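Farnesyl pyrophosphate synthetase (Staphylococcus aureus, PDB 5H9D) probably catalyses the magnesium-dependent chain elongation that yields heptaprenyl diphosphate, as the catalytic component of a two-subunit prenyl transferase. Local coordinates at residues V138-G143 with T169-Q174; Q131-S136 with T177-I182; I159-R164 with S204-D209; A70-H75 with K90-L95. All blocks are in the same frame, centred on the assembly; numbering follows the deposited sequence.

Interaction 1: V138-G143 with T169-Q174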
# COMPACT_ATOMS: atom_id res chain seq x y z
N VAL A 138 -4.81 4.24 4.79
CA VAL A 138 -5.85 3.43 5.42
C VAL A 138 -7.08 3.38 4.50
O VAL A 138 -7.69 2.32 4.34
CB VAL A 138 -6.33 4.02 6.78
CG1 VAL A 138 -7.17 2.98 7.51
CG2 VAL A 138 -5.18 4.46 7.62
N ASP A 139 -7.44 4.53 3.93
CA ASP A 139 -8.60 4.60 3.05
C ASP A 139 -8.34 3.82 1.79
O ASP A 139 -9.25 3.19 1.23
CB ASP A 139 -8.95 6.05 2.69
CG ASP A 139 -9.18 6.93 3.91
OD1 ASP A 139 -9.88 6.50 4.87
OD2 ASP A 139 -8.67 8.05 3.93
N VAL A 140 -7.08 3.85 1.35
CA VAL A 140 -6.76 3.10 0.17
C VAL A 140 -7.06 1.66 0.45
O VAL A 140 -7.82 1.04 -0.27
CB VAL A 140 -5.28 3.22 -0.23
CG1 VAL A 140 -5.01 2.28 -1.39
CG2 VAL A 140 -4.95 4.64 -0.63
N CYS A 141 -6.51 1.15 1.54
CA CYS A 141 -6.71 -0.25 1.90
C CYS A 141 -8.16 -0.63 2.10
O CYS A 141 -8.60 -1.65 1.58
CB CYS A 141 -5.90 -0.61 3.15
SG CYS A 141 -4.11 -0.24 3.05
N ARG A 142 -8.90 0.16 2.86
CA ARG A 142 -10.29 -0.23 3.06
C ARG A 142 -10.97 -0.16 1.71
O ARG A 142 -11.91 -0.91 1.44
CB ARG A 142 -11.00 0.64 4.14
CG ARG A 142 -11.20 2.14 3.86
CD ARG A 142 -11.41 2.86 5.20
NE ARG A 142 -11.99 1.93 6.17
CZ ARG A 142 -13.30 1.78 6.38
NH1 ARG A 142 -14.16 2.51 5.69
NH2 ARG A 142 -13.75 0.87 7.24
N GLY A 143 -10.45 0.69 0.83
CA GLY A 143 -11.00 0.75 -0.50
C GLY A 143 -10.80 -0.61 -1.15
O GLY A 143 -11.76 -1.31 -1.48
N THR A 169 -7.05 4.70 -6.50
CA THR A 169 -6.01 5.29 -7.35
C THR A 169 -5.75 6.78 -7.25
O THR A 169 -4.61 7.23 -7.20
CB THR A 169 -6.30 4.98 -8.83
OG1 THR A 169 -6.45 3.57 -8.99
CG2 THR A 169 -5.19 5.44 -9.72
N ALA A 170 -6.82 7.57 -7.28
CA ALA A 170 -6.72 9.02 -7.23
C ALA A 170 -6.02 9.56 -5.97
O ALA A 170 -5.20 10.49 -6.03
CB ALA A 170 -8.12 9.62 -7.35
N LEU A 171 -6.34 8.95 -4.84
CA LEU A 171 -5.82 9.32 -3.53
C LEU A 171 -4.31 9.41 -3.40
O LEU A 171 -3.81 10.26 -2.68
CB LEU A 171 -6.36 8.35 -2.50
CG LEU A 171 -6.71 8.93 -1.15
CD1 LEU A 171 -7.31 10.30 -1.33
CD2 LEU A 171 -7.68 7.96 -0.44
N LEU A 172 -3.58 8.55 -4.08
CA LEU A 172 -2.12 8.59 -3.99
C LEU A 172 -1.52 9.56 -5.01
O LEU A 172 -0.35 9.90 -4.93
CB LEU A 172 -1.53 7.19 -4.17
CG LEU A 172 -0.21 6.89 -3.42
CD1 LEU A 172 -0.43 6.96 -1.90
CD2 LEU A 172 0.28 5.51 -3.80
N ILE A 173 -2.32 9.98 -5.99
CA ILE A 173 -1.84 10.93 -6.98
C ILE A 173 -2.05 12.30 -6.33
O ILE A 173 -1.27 13.23 -6.47
CB ILE A 173 -2.64 10.83 -8.26
CG1 ILE A 173 -2.64 9.39 -8.77
CG2 ILE A 173 -2.05 11.72 -9.30
CD1 ILE A 173 -1.30 8.90 -9.32
N GLN A 174 -3.13 12.36 -5.56
CA GLN A 174 -3.50 13.55 -4.81
C GLN A 174 -2.42 13.84 -3.76
O GLN A 174 -2.01 14.99 -3.59
CB GLN A 174 -4.80 13.26 -4.12
CG GLN A 174 -5.50 14.44 -3.55
CD GLN A 174 -6.75 14.00 -2.90
OE1 GLN A 174 -7.51 13.21 -3.47
NE2 GLN A 174 -6.98 14.48 -1.70
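Leu171 meets both Asp139 and Val140 through one methyl group, CD2, the part of its side chain that bridges the two helices. The nearer partner is the methylene of the aspartate: Leu171 CD2 lies 3.9 Å from Asp139 CB. The carboxylate is carried onward from that carbon because Asp139 CG stands beside the backbone N and anti to the carbonyl carbon (chi1 -56°), leaving the apolar CB for the leucine. On the next residue it is again a single branch that turns to the same methyl, with Val140 CG2 4.3 Å from Leu171 CD2. Contact of this kind is pure van der Waals packing, with no hydrogen bond between the two segments and only 132 Å² buried in all. The helices concerned, 127-150 and 158-183, follow one another in the chain and pack as an antiparallel pair, a basic unit of the all-helical prenyl synthase fold. Their backbones approach closely here, Val140 CA lying 7.3 Å from Leu171 CA. Beneath the leucine, helix 158-183 is tied within itself by a shared acceptor: Ala170 O takes the regular bond from Gln174 N at 2.8 Å and a second, of the 3-10 kind, from Ile173 N at 2.9 Å, one residue tighter. Around this pair, Ile173 packs on Val43, Arg44 and Phe47 of helix 43-51, while Ala170 touches Met203 of helix 188-215. Helix 127-150 turns a different side to the partner protein, where Arg142 NH2 is hydrogen-bonded to Arg15 O of the subunit 1 chain and Val138 packs on Leu76 of that same chain.

Interaction 2: Q131-S136 with T177-I182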
# COMPACT_ATOMS: atom_id res chain seq x y z
N GLN A 131 0.16 12.47 9.23
CA GLN A 131 -1.20 12.12 9.63
C GLN A 131 -2.03 12.06 8.35
O GLN A 131 -2.89 11.20 8.22
CB GLN A 131 -1.78 13.17 10.60
CG GLN A 131 -2.68 14.23 9.96
CD GLN A 131 -4.16 14.11 10.39
OE1 GLN A 131 -5.07 14.45 9.62
NE2 GLN A 131 -4.39 13.64 11.62
N LEU A 132 -1.74 12.95 7.41
CA LEU A 132 -2.45 13.01 6.13
C LEU A 132 -2.12 11.78 5.28
O LEU A 132 -3.02 11.08 4.83
CB LEU A 132 -2.11 14.30 5.39
CG LEU A 132 -2.76 14.57 4.02
CD1 LEU A 132 -2.69 16.06 3.64
CD2 LEU A 132 -2.06 13.72 2.96
N ILE A 133 -0.84 11.51 5.06
CA ILE A 133 -0.46 10.34 4.26
C ILE A 133 -0.93 9.01 4.86
O ILE A 133 -1.33 8.10 4.12
CB ILE A 133 1.06 10.28 4.08
CG1 ILE A 133 1.56 11.56 3.40
CG2 ILE A 133 1.43 9.04 3.28
CD1 ILE A 133 3.03 11.55 3.04
N SER A 134 -0.89 8.89 6.19
CA SER A 134 -1.27 7.65 6.85
C SER A 134 -2.76 7.33 6.80
O SER A 134 -3.13 6.20 6.50
CB SER A 134 -0.77 7.66 8.29
OG SER A 134 -1.55 8.53 9.10
N GLU A 135 -3.62 8.31 7.08
CA GLU A 135 -5.08 8.10 7.04
C GLU A 135 -5.52 7.79 5.59
O GLU A 135 -6.49 7.07 5.35
CB GLU A 135 -5.82 9.34 7.56
CG GLU A 135 -7.06 9.01 8.38
CD GLU A 135 -6.72 8.45 9.75
OE1 GLU A 135 -5.94 9.09 10.50
OE2 GLU A 135 -7.23 7.36 10.09
N SER A 136 -4.79 8.36 4.64
CA SER A 136 -5.05 8.15 3.23
C SER A 136 -4.71 6.72 2.84
O SER A 136 -5.44 6.11 2.06
CB SER A 136 -4.22 9.11 2.38
OG SER A 136 -4.67 10.44 2.57
N THR A 177 0.82 15.18 -5.38
CA THR A 177 0.84 16.58 -5.75
C THR A 177 0.77 17.51 -4.54
O THR A 177 1.41 18.56 -4.54
CB THR A 177 -0.30 16.92 -6.71
OG1 THR A 177 -1.50 16.32 -6.22
CG2 THR A 177 0.02 16.42 -8.10
N GLU A 178 0.03 17.10 -3.50
CA GLU A 178 -0.14 17.90 -2.27
C GLU A 178 1.15 18.03 -1.46
O GLU A 178 1.61 19.15 -1.17
CB GLU A 178 -1.20 17.28 -1.38
CG GLU A 178 -1.86 18.26 -0.44
CD GLU A 178 -2.90 17.60 0.46
OE1 GLU A 178 -3.65 16.70 -0.02
OE2 GLU A 178 -2.99 18.00 1.65
N VAL A 179 1.69 16.87 -1.08
CA VAL A 179 2.92 16.76 -0.33
C VAL A 179 4.09 17.38 -1.10
O VAL A 179 4.93 18.09 -0.55
CB VAL A 179 3.24 15.26 -0.07
CG1 VAL A 179 4.56 15.12 0.64
CG2 VAL A 179 2.10 14.61 0.72
N GLY A 180 4.13 17.13 -2.39
CA GLY A 180 5.21 17.68 -3.18
C GLY A 180 5.29 19.19 -3.07
O GLY A 180 6.37 19.78 -3.13
N ALA A 181 4.14 19.84 -2.93
CA ALA A 181 4.11 21.29 -2.80
C ALA A 181 4.43 21.66 -1.36
O ALA A 181 5.16 22.63 -1.11
CB ALA A 181 2.74 21.80 -3.19
N ILE A 182 3.91 20.88 -0.42
CA ILE A 182 4.14 21.13 0.99
C ILE A 182 5.57 20.91 1.36
O ILE A 182 6.01 21.37 2.41
CB ILE A 182 3.28 20.22 1.87
CG1 ILE A 182 1.80 20.58 1.68
CG2 ILE A 182 3.70 20.34 3.35
CD1 ILE A 182 0.85 19.67 2.42
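Further along the antiparallel pair formed by helices 127-150 and 158-183, Ile133 and Val179 supply the apolar contact of a buried helix-helix interface. The terminal methyl does the touching: Ile133 CD1 lies 4.0 Å from Val179 CG2, with Ile133 CG1 almost as near at 4.1 Å. The two side chains cross at about a right angle. Ile133 reaches across because its CG1 branch sits beside the backbone N and then runs out straight to CD1 (chi2 -174°), carrying the methyl nearer to Val179 than the start of the side chain would suggest. Next to this pair, Leu132 and Glu178 approach from opposite directions, but their modelled separation is too short to be trusted. Glu178 OE1 has a long, weak ion pair with Lys195 on helix 188-215. Within helix 127-150, Leu132 O is gripped twice, by Ser136 OG at 2.9 Å and by Ser136 N at 3.3 Å, which arrive from opposite faces of the carbonyl plane. Glu135, meanwhile, forms a salt bridge with Arg15 of the subunit 1 chain. Since no hydrogen bond joins the two segments, their cohesion probably comes mainly from dispersion and the burial of hydrocarbon.

Interaction 3: I159-R164 with S204-D209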
# COMPACT_ATOMS: atom_id res chain seq x y z
N ILE A 159 -22.06 6.55 -8.54
CA ILE A 159 -21.54 7.42 -7.49
C ILE A 159 -20.63 6.57 -6.60
O ILE A 159 -19.66 7.05 -5.99
CB ILE A 159 -22.72 8.03 -6.66
CG1 ILE A 159 -22.41 9.47 -6.25
CG2 ILE A 159 -23.03 7.18 -5.45
CD1 ILE A 159 -21.39 9.60 -5.18
N ASN A 160 -20.92 5.27 -6.55
CA ASN A 160 -20.15 4.36 -5.71
C ASN A 160 -18.89 3.81 -6.42
O ASN A 160 -17.93 3.40 -5.77
CB ASN A 160 -21.08 3.23 -5.25
CG ASN A 160 -20.44 2.32 -4.22
OD1 ASN A 160 -20.19 2.73 -3.07
ND2 ASN A 160 -20.17 1.08 -4.63
N TYR A 161 -18.91 3.79 -7.76
CA TYR A 161 -17.75 3.31 -8.50
C TYR A 161 -16.69 4.40 -8.42
O TYR A 161 -15.51 4.11 -8.33
CB TYR A 161 -18.11 3.00 -9.97
CG TYR A 161 -16.95 3.14 -10.93
CD1 TYR A 161 -16.55 4.42 -11.36
CD2 TYR A 161 -16.19 2.04 -11.31
CE1 TYR A 161 -15.43 4.60 -12.13
CE2 TYR A 161 -15.05 2.20 -12.10
CZ TYR A 161 -14.67 3.49 -12.50
OH TYR A 161 -13.50 3.73 -13.20
N LEU A 162 -17.13 5.66 -8.45
CA LEU A 162 -16.22 6.81 -8.37
C LEU A 162 -15.50 6.90 -7.01
O LEU A 162 -14.31 7.25 -6.91
CB LEU A 162 -17.00 8.11 -8.57
CG LEU A 162 -17.55 8.35 -9.97
CD1 LEU A 162 -18.15 9.72 -9.98
CD2 LEU A 162 -16.47 8.22 -11.05
N ARG A 163 -16.25 6.59 -5.96
CA ARG A 163 -15.73 6.62 -4.61
C ARG A 163 -14.67 5.53 -4.49
O ARG A 163 -13.69 5.65 -3.73
CB ARG A 163 -16.92 6.42 -3.65
CG ARG A 163 -16.67 6.63 -2.17
CD ARG A 163 -17.93 7.18 -1.48
NE ARG A 163 -19.13 6.49 -1.94
CZ ARG A 163 -20.37 6.95 -1.75
NH1 ARG A 163 -20.56 8.11 -1.11
NH2 ARG A 163 -21.42 6.28 -2.23
N ARG A 164 -14.84 4.48 -5.30
CA ARG A 164 -13.95 3.33 -5.33
C ARG A 164 -12.66 3.60 -6.09
O ARG A 164 -11.62 3.05 -5.74
CB ARG A 164 -14.66 2.10 -5.94
CG ARG A 164 -13.96 0.73 -5.73
CD ARG A 164 -14.91 -0.47 -6.02
NE ARG A 164 -15.04 -0.73 -7.46
CZ ARG A 164 -16.19 -0.95 -8.09
NH1 ARG A 164 -17.35 -0.96 -7.43
NH2 ARG A 164 -16.20 -1.11 -9.41
N SER A 204 -9.21 10.65 -13.65
CA SER A 204 -9.15 10.44 -15.09
C SER A 204 -8.26 9.23 -15.42
O SER A 204 -8.58 8.41 -16.29
CB SER A 204 -8.58 11.67 -15.76
OG SER A 204 -7.96 11.29 -16.97
N PHE A 205 -7.13 9.16 -14.72
CA PHE A 205 -6.15 8.11 -14.87
C PHE A 205 -6.84 6.75 -14.86
O PHE A 205 -6.80 6.02 -15.86
CB PHE A 205 -5.16 8.21 -13.70
CG PHE A 205 -3.96 7.29 -13.82
CD1 PHE A 205 -3.13 7.32 -14.93
CD2 PHE A 205 -3.64 6.41 -12.79
CE1 PHE A 205 -2.00 6.51 -15.00
CE2 PHE A 205 -2.51 5.61 -12.86
CZ PHE A 205 -1.70 5.66 -13.96
N GLN A 206 -7.46 6.43 -13.73
CA GLN A 206 -8.16 5.16 -13.53
C GLN A 206 -9.30 4.92 -14.52
O GLN A 206 -9.48 3.80 -15.00
CB GLN A 206 -8.72 5.09 -12.09
CG GLN A 206 -9.30 3.71 -11.71
CD GLN A 206 -8.27 2.57 -11.91
OE1 GLN A 206 -7.24 2.53 -11.23
NE2 GLN A 206 -8.55 1.67 -12.87
N ILE A 207 -10.07 5.95 -14.83
CA ILE A 207 -11.15 5.75 -15.76
C ILE A 207 -10.57 5.27 -17.08
O ILE A 207 -11.15 4.42 -17.76
CB ILE A 207 -11.99 7.02 -15.95
CG1 ILE A 207 -12.72 7.36 -14.65
CG2 ILE A 207 -12.98 6.81 -17.07
CD1 ILE A 207 -13.59 8.57 -14.68
N ILE A 208 -9.40 5.78 -17.43
CA ILE A 208 -8.77 5.37 -18.67
C ILE A 208 -8.37 3.90 -18.62
O ILE A 208 -8.63 3.18 -19.58
CB ILE A 208 -7.59 6.30 -19.02
CG1 ILE A 208 -8.16 7.54 -19.70
CG2 ILE A 208 -6.58 5.60 -19.92
CD1 ILE A 208 -7.31 8.78 -19.49
N ASP A 209 -7.76 3.45 -17.53
CA ASP A 209 -7.42 2.03 -17.40
C ASP A 209 -8.65 1.15 -17.72
O ASP A 209 -8.57 0.22 -18.51
CB ASP A 209 -7.00 1.70 -15.96
CG ASP A 209 -5.55 1.97 -15.68
OD1 ASP A 209 -5.06 3.09 -15.94
OD2 ASP A 209 -4.89 1.04 -15.16
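The hydroxyl of Tyr161 is hydrogen-bonded to Asp210, one residue beyond the segment it faces, and on its way there it comes to rest against Ile207. Tyr161 OH stands 4.0 Å from Ile207 CG1, and equally near Ile207 CA. The same oxygen is 4.5 Å from Gln206 CG, so the tip of the tyrosine is set against the helix surface where these two residues meet. What brings it there is the length of the side chain: CG lies roughly anti to the backbone N (chi1 153°), and the ring then spans the gap between the helices. Leu162 CD2 lies in the ring plane, at its edge. Ile207 CG1, for its part, is placed beside its own backbone N and anti to the carbonyl carbon, and the two side chains run obliquely past each other. Gln206 is held by its amide oxygen, OE1, which is hydrogen-bonded to Thr169 OG1, whereas its NE2 makes a weak bond to Asp210 OD1. The Asp210 carboxylate therefore has Tyr161 at OD2 and the glutamine at OD1, two contacts, the second of them weak, that probably limit its rotation. Leu236 of helix 236-243 packs on both Tyr161 and Ile207, and Val283 and Tyr287 of helix 276-296 adjoin Ile207. Asp209 and Asp210 open a DDxxD sequence, the second aspartate-rich motif of the prenyl synthases, which in relatives binds magnesium and diphosphate; the tyrosine and glutamine probably help position it.

Interaction 4: A70-H75 with K90-L95. With PO4 (phosphate ion), chain H.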
# COMPACT_ATOMS: atom_id res chain seq x y z
N ALA A 70 9.82 7.65 -1.58
CA ALA A 70 8.84 7.02 -0.70
C ALA A 70 7.56 6.67 -1.43
O ALA A 70 7.03 5.58 -1.26
CB ALA A 70 8.51 7.94 0.50
N LEU A 71 7.04 7.60 -2.23
CA LEU A 71 5.80 7.34 -2.96
C LEU A 71 5.89 6.14 -3.90
O LEU A 71 4.95 5.33 -3.99
CB LEU A 71 5.36 8.57 -3.76
CG LEU A 71 4.46 9.62 -3.12
CD1 LEU A 71 3.05 9.04 -3.11
CD2 LEU A 71 4.94 10.00 -1.72
N GLU A 72 7.01 6.01 -4.62
CA GLU A 72 7.16 4.91 -5.56
C GLU A 72 7.31 3.59 -4.81
O GLU A 72 6.89 2.56 -5.29
CB GLU A 72 8.34 5.16 -6.49
CG GLU A 72 8.39 4.31 -7.75
CD GLU A 72 7.16 4.44 -8.63
OE1 GLU A 72 6.35 5.35 -8.39
OE2 GLU A 72 6.98 3.63 -9.57
N LEU A 73 7.91 3.62 -3.63
CA LEU A 73 8.09 2.39 -2.85
C LEU A 73 6.75 1.89 -2.29
O LEU A 73 6.51 0.69 -2.25
CB LEU A 73 9.11 2.62 -1.72
CG LEU A 73 10.59 2.89 -2.03
CD1 LEU A 73 11.37 3.33 -0.79
CD2 LEU A 73 11.23 1.65 -2.59
N ILE A 74 5.87 2.82 -1.87
CA ILE A 74 4.55 2.45 -1.35
C ILE A 74 3.70 1.93 -2.53
O ILE A 74 2.95 0.95 -2.41
CB ILE A 74 3.83 3.68 -0.66
CG1 ILE A 74 4.50 4.00 0.68
CG2 ILE A 74 2.36 3.36 -0.38
CD1 ILE A 74 4.33 5.45 1.14
N HIS A 75 3.80 2.61 -3.67
CA HIS A 75 3.12 2.19 -4.88
C HIS A 75 3.49 0.73 -5.21
O HIS A 75 2.63 -0.13 -5.47
CB HIS A 75 3.53 3.11 -6.01
CG HIS A 75 2.97 2.74 -7.34
ND1 HIS A 75 1.67 2.29 -7.50
CD2 HIS A 75 3.51 2.76 -8.58
CE1 HIS A 75 1.44 2.06 -8.78
NE2 HIS A 75 2.55 2.34 -9.45
N LYS A 90 1.79 -12.00 -14.86
CA LYS A 90 2.86 -11.13 -15.28
C LYS A 90 2.63 -9.69 -14.84
O LYS A 90 1.51 -9.19 -14.82
CB LYS A 90 2.98 -11.23 -16.81
CG LYS A 90 2.86 -12.67 -17.36
CD LYS A 90 4.21 -13.33 -17.69
CE LYS A 90 4.90 -12.70 -18.94
NZ LYS A 90 6.42 -12.89 -18.99
N ARG A 91 3.71 -9.01 -14.49
CA ARG A 91 3.68 -7.63 -14.06
C ARG A 91 4.76 -6.94 -14.85
O ARG A 91 5.89 -7.41 -14.90
CB ARG A 91 4.01 -7.53 -12.55
CG ARG A 91 4.14 -6.10 -12.04
CD ARG A 91 3.00 -5.75 -11.13
NE ARG A 91 2.13 -4.74 -11.72
CZ ARG A 91 0.86 -4.52 -11.36
NH1 ARG A 91 0.31 -5.26 -10.41
NH2 ARG A 91 0.16 -3.56 -11.95
N ARG A 92 4.41 -5.83 -15.47
CA ARG A 92 5.37 -5.07 -16.27
C ARG A 92 6.10 -5.92 -17.32
O ARG A 92 7.21 -5.59 -17.73
CB ARG A 92 6.39 -4.36 -15.34
CG ARG A 92 5.78 -3.20 -14.53
CD ARG A 92 6.72 -2.69 -13.46
NE ARG A 92 6.08 -1.62 -12.68
CZ ARG A 92 6.62 -0.98 -11.64
NH1 ARG A 92 7.84 -1.26 -11.18
NH2 ARG A 92 5.93 -0.04 -11.03
N GLY A 93 5.48 -7.02 -17.76
CA GLY A 93 6.09 -7.86 -18.77
C GLY A 93 6.93 -9.04 -18.29
O GLY A 93 7.38 -9.87 -19.10
N LYS A 94 7.16 -9.13 -16.98
CA LYS A 94 7.93 -10.24 -16.44
C LYS A 94 7.09 -10.90 -15.35
O LYS A 94 6.00 -10.43 -15.03
CB LYS A 94 9.25 -9.73 -15.88
CG LYS A 94 9.93 -8.68 -16.76
CD LYS A 94 10.34 -9.22 -18.13
CE LYS A 94 11.54 -10.18 -18.02
NZ LYS A 94 11.23 -11.53 -17.38
N LEU A 95 7.58 -12.01 -14.81
CA LEU A 95 6.90 -12.75 -13.76
C LEU A 95 6.67 -11.96 -12.47
O LEU A 95 7.55 -11.25 -11.98
CB LEU A 95 7.73 -13.99 -13.40
CG LEU A 95 7.91 -15.13 -14.39
CD1 LEU A 95 9.07 -16.03 -13.94
CD2 LEU A 95 6.57 -15.90 -14.50
P PO4 H . 12.91 -14.29 -15.74
O1 PO4 H . 14.13 -13.44 -15.75
O2 PO4 H . 13.25 -15.64 -15.23
O3 PO4 H . 11.88 -13.67 -14.86
O4 PO4 H . 12.37 -14.40 -17.12
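Arg92 and Glu72 bring their flat ends almost into parallel, the guanidinium and carboxylate planes being 8° apart, and yet stop short of a salt bridge. Arg92 NH2 remains 4.1 Å from Glu72 OE2, and lies 4.4 Å from His75 NE2, which sits at the guanidinium edge. Glu72 OE2 in turn lies in the plane of the His75 ring, at its edge. The arginine spans the gap with a chain extended from CG to NE, and its NH1 is hydrogen-bonded to Leu35 O of helix 26-38. It projects from a tight hairpin, a type I' turn in which Arg92 and Gly93 both adopt left-handed backbone angles, closed by Arg91 N to Lys94 O at 2.7 Å and Lys94 N to Arg91 O at 3.0 Å. On the hairpin's far strand Lys94 NZ makes weak bonds to a phosphate, probably from the crystallisation liquor, 3.1 Å from its O4. Another phosphate lies about 4 Å from the His75 side chain. Arg91 forms a salt bridge with Asp83 of the first DDxxD motif, and the Arg-Arg-Gly turn that follows this motif is a family signature; in relatives its arginines help bind substrate diphosphate.

Overall arrangement
Interactions 1 and 2 join the same two helices, 127-150 and 158-183, and touch each other where Leu171 CD2 packs on Ser136 O at 3.8 Å; the first is a surface contact, the second buried, and both rest on aliphatic groups. Interaction 3, also buried, carries helix 158-183 over to helix 188-215, and there polar groups turn toward an aspartate-rich motif. Interaction 4, partly buried and across the chain's centre from interaction 3, brings an arginine of a hairpin near a glutamate and a histidine of helix 62-85 without a salt bridge. Leu172 CG against Leu71 CD1, at 3.9 Å, links it to interaction 1. Hydrocarbon thus dominates interactions 1 and 2, while polar groups take a larger share in interactions 3 and 4.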